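PDB 1RQB: methylmalonyl-CoA carboxyltransferase 5S subunit from Propionibacterium freudenreichii subsp. shermanii, which catalyses the transfer of a carboxyl group from the biotin of the 1.3S subunit to pyruvate, forming oxaloacetate, with a cobalt ion bound in its TIM barrel. Local coordinates for residues V19-I27 against T275-Y283. Residues are numbered along the deposited sequence; the frame is centred on the assembly and turned at random.
Sequences VSEPREVGI and TGYTTNLDY
At the rim of the TIM barrel, the start of the first barrel strand takes on a short, weakly bonded strand, 277-278, outside the eight-stranded barrel; Glu-24 pairs in parallel with Thr-278. Two backbone hydrogen bonds flank this pair: Thr-278 N donates to Arg-23 O at 3.2 Å. Val-25 N donates, nearly straight, to Thr-278 O at 2.7 Å. A third, weak one runs from Arg-23 N to Gly-276 O. A chi1 of -53° sets Tyr-277 CG beside its own backbone N and carries the ring back toward Ser-20. There its hydroxyl donates to Ser-20 O (OH to O 2.9 Å), approaching 30° out of the carbonyl plane. Arg-15 of the second subunit donates to the same carbonyl and packs on Tyr-277, so the ring lies close to the dimer interface; Met-239 and Ile-242 of helix 234-243 also touch it. Arg-23 CG meets the ring at its edge, 4.0 Å from Tyr-277 CD2, while the guanidinium is turned 68° from the ring plane. Arg-23 NE donates to Ser-20 OG (3.1 Å), nearly in the guanidinium plane, and NH2 hydrogen-bonds to the carbonyls of Ile-242 and Val-246; Ser-20 OG bonds in turn to Ile-242 O. A leucine in place of Tyr-277 would probably leave Ser-20 O without the tyrosine hydroxyl and open a gap beside Arg-23 CG. Farther along, Ile-27 CG1 packs crosswise against Leu-281 CD1 at 3.9 Å and touches Thr-279 CG2. Where the backbones diverge, one water accepts from Asn-280 N and lies 2.6 Å from Val-25 O, and a second accepts from Ile-27 N at 3.0 Å.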
# COMPACT_ATOMS: atom_id res chain seq x y z
N VAL A 19 -6.63 19.19 16.82
CA VAL A 19 -5.47 18.83 15.99
C VAL A 19 -4.37 19.87 16.21
O VAL A 19 -4.65 21.00 16.60
CB VAL A 19 -5.83 18.72 14.49
CG1 VAL A 19 -6.88 17.63 14.29
CG2 VAL A 19 -6.35 20.06 13.96
N SER A 20 -3.13 19.48 15.97
CA SER A 20 -1.99 20.38 16.20
C SER A 20 -2.03 21.57 15.24
O SER A 20 -2.67 21.54 14.19
CB SER A 20 -0.66 19.62 16.09
OG SER A 20 -0.53 18.97 14.83
N GLU A 21 -1.31 22.62 15.64
CA GLU A 21 -1.23 23.85 14.85
C GLU A 21 -0.49 23.57 13.54
O GLU A 21 0.30 22.63 13.45
CB GLU A 21 -0.44 24.91 15.63
CG GLU A 21 1.04 24.58 15.87
CD GLU A 21 1.27 23.41 16.82
OE1 GLU A 21 2.43 22.95 16.92
OE2 GLU A 21 0.31 22.95 17.48
N PRO A 22 -0.75 24.37 12.49
CA PRO A 22 -0.09 24.20 11.19
C PRO A 22 1.42 24.20 11.45
O PRO A 22 1.91 25.02 12.23
CB PRO A 22 -0.55 25.43 10.41
CG PRO A 22 -1.96 25.63 10.94
CD PRO A 22 -1.77 25.44 12.43
N ARG A 23 2.16 23.31 10.80
CA ARG A 23 3.60 23.23 11.07
C ARG A 23 4.27 22.29 10.08
O ARG A 23 3.60 21.56 9.34
CB ARG A 23 3.78 22.67 12.49
CG ARG A 23 3.19 21.25 12.64
CD ARG A 23 3.02 20.79 14.12
NE ARG A 23 2.46 19.43 14.16
CZ ARG A 23 3.23 18.34 14.10
NH1 ARG A 23 4.53 18.49 14.03
NH2 ARG A 23 2.70 17.11 14.04
N GLU A 24 5.60 22.30 10.06
CA GLU A 24 6.35 21.39 9.19
C GLU A 24 6.61 20.09 9.96
O GLU A 24 6.93 20.12 11.15
CB GLU A 24 7.70 21.99 8.77
CG GLU A 24 7.62 23.26 7.96
CD GLU A 24 8.98 23.75 7.51
OE1 GLU A 24 9.01 24.67 6.67
OE2 GLU A 24 10.01 23.23 7.99
N VAL A 25 6.43 18.97 9.28
CA VAL A 25 6.67 17.66 9.89
C VAL A 25 7.98 17.12 9.30
O VAL A 25 8.18 17.18 8.08
CB VAL A 25 5.53 16.67 9.55
CG1 VAL A 25 5.78 15.32 10.23
CG2 VAL A 25 4.20 17.25 10.00
N GLY A 26 8.87 16.63 10.15
CA GLY A 26 10.13 16.11 9.63
C GLY A 26 9.95 14.69 9.10
O GLY A 26 9.09 13.95 9.56
N ILE A 27 10.80 14.31 8.16
CA ILE A 27 10.74 12.96 7.57
C ILE A 27 12.11 12.29 7.65
O ILE A 27 13.12 12.89 7.30
CB ILE A 27 10.38 13.01 6.07
CG1 ILE A 27 8.98 13.60 5.88
CG2 ILE A 27 10.52 11.60 5.46
CD1 ILE A 27 7.86 12.76 6.41
N THR A 275 -3.80 20.68 4.37
CA THR A 275 -4.21 20.35 5.74
C THR A 275 -3.61 21.33 6.75
O THR A 275 -3.99 21.33 7.92
CB THR A 275 -3.68 18.96 6.18
OG1 THR A 275 -2.24 18.98 6.18
CG2 THR A 275 -4.16 17.85 5.22
N GLY A 276 -2.65 22.14 6.32
CA GLY A 276 -1.96 23.04 7.24
C GLY A 276 -0.61 22.45 7.61
O GLY A 276 0.28 23.13 8.12
N TYR A 277 -0.44 21.15 7.38
CA TYR A 277 0.85 20.50 7.67
C TYR A 277 1.63 20.37 6.36
O TYR A 277 1.05 20.28 5.28
CB TYR A 277 0.65 19.10 8.26
CG TYR A 277 -0.26 19.09 9.44
CD1 TYR A 277 -1.52 18.47 9.36
CD2 TYR A 277 0.10 19.71 10.64
CE1 TYR A 277 -2.39 18.47 10.45
CE2 TYR A 277 -0.77 19.72 11.73
CZ TYR A 277 -2.01 19.09 11.62
OH TYR A 277 -2.88 19.07 12.69
N THR A 278 2.95 20.36 6.46
CA THR A 278 3.75 20.19 5.24
C THR A 278 5.11 19.61 5.63
O THR A 278 5.43 19.49 6.81
CB THR A 278 3.90 21.55 4.51
OG1 THR A 278 4.41 21.32 3.19
CG2 THR A 278 4.84 22.47 5.26
N THR A 279 5.88 19.20 4.63
CA THR A 279 7.24 18.68 4.84
C THR A 279 8.18 19.61 4.06
O THR A 279 7.72 20.41 3.25
CB THR A 279 7.45 17.28 4.25
OG1 THR A 279 7.48 17.37 2.83
CG2 THR A 279 6.34 16.32 4.69
N ASN A 280 9.48 19.52 4.29
CA ASN A 280 10.38 20.38 3.52
C ASN A 280 11.17 19.52 2.54
O ASN A 280 12.35 19.76 2.30
CB ASN A 280 11.32 21.17 4.43
CG ASN A 280 12.26 20.29 5.23
OD1 ASN A 280 11.83 19.61 6.16
ND2 ASN A 280 13.54 20.30 4.87
N LEU A 281 10.52 18.50 1.98
CA LEU A 281 11.20 17.62 1.02
C LEU A 281 11.14 18.23 -0.38
O LEU A 281 10.16 18.87 -0.75
CB LEU A 281 10.57 16.22 1.01
CG LEU A 281 10.62 15.48 2.34
CD1 LEU A 281 10.15 14.06 2.14
CD2 LEU A 281 12.05 15.49 2.90
N ASP A 282 12.22 18.03 -1.15
CA ASP A 282 12.35 18.51 -2.53
C ASP A 282 11.85 17.39 -3.45
O ASP A 282 12.50 16.36 -3.59
CB ASP A 282 13.84 18.79 -2.81
CG ASP A 282 14.09 19.35 -4.19
OD1 ASP A 282 13.52 18.84 -5.17
OD2 ASP A 282 14.90 20.30 -4.30
N TYR A 283 10.68 17.59 -4.06
CA TYR A 283 10.05 16.57 -4.91
C TYR A 283 10.93 16.14 -6.09
O TYR A 283 10.90 14.97 -6.49
CB TYR A 283 8.69 17.06 -5.42
CG TYR A 283 7.62 17.03 -4.36
CD1 TYR A 283 7.14 18.21 -3.80
CD2 TYR A 283 7.10 15.82 -3.90
CE1 TYR A 283 6.16 18.19 -2.81
CE2 TYR A 283 6.12 15.79 -2.90
CZ TYR A 283 5.65 16.98 -2.37
OH TYR A 283 4.68 16.96 -1.39
O HOH W 1 10.06 17.98 6.48
O HOH W 2 12.32 16.57 6.82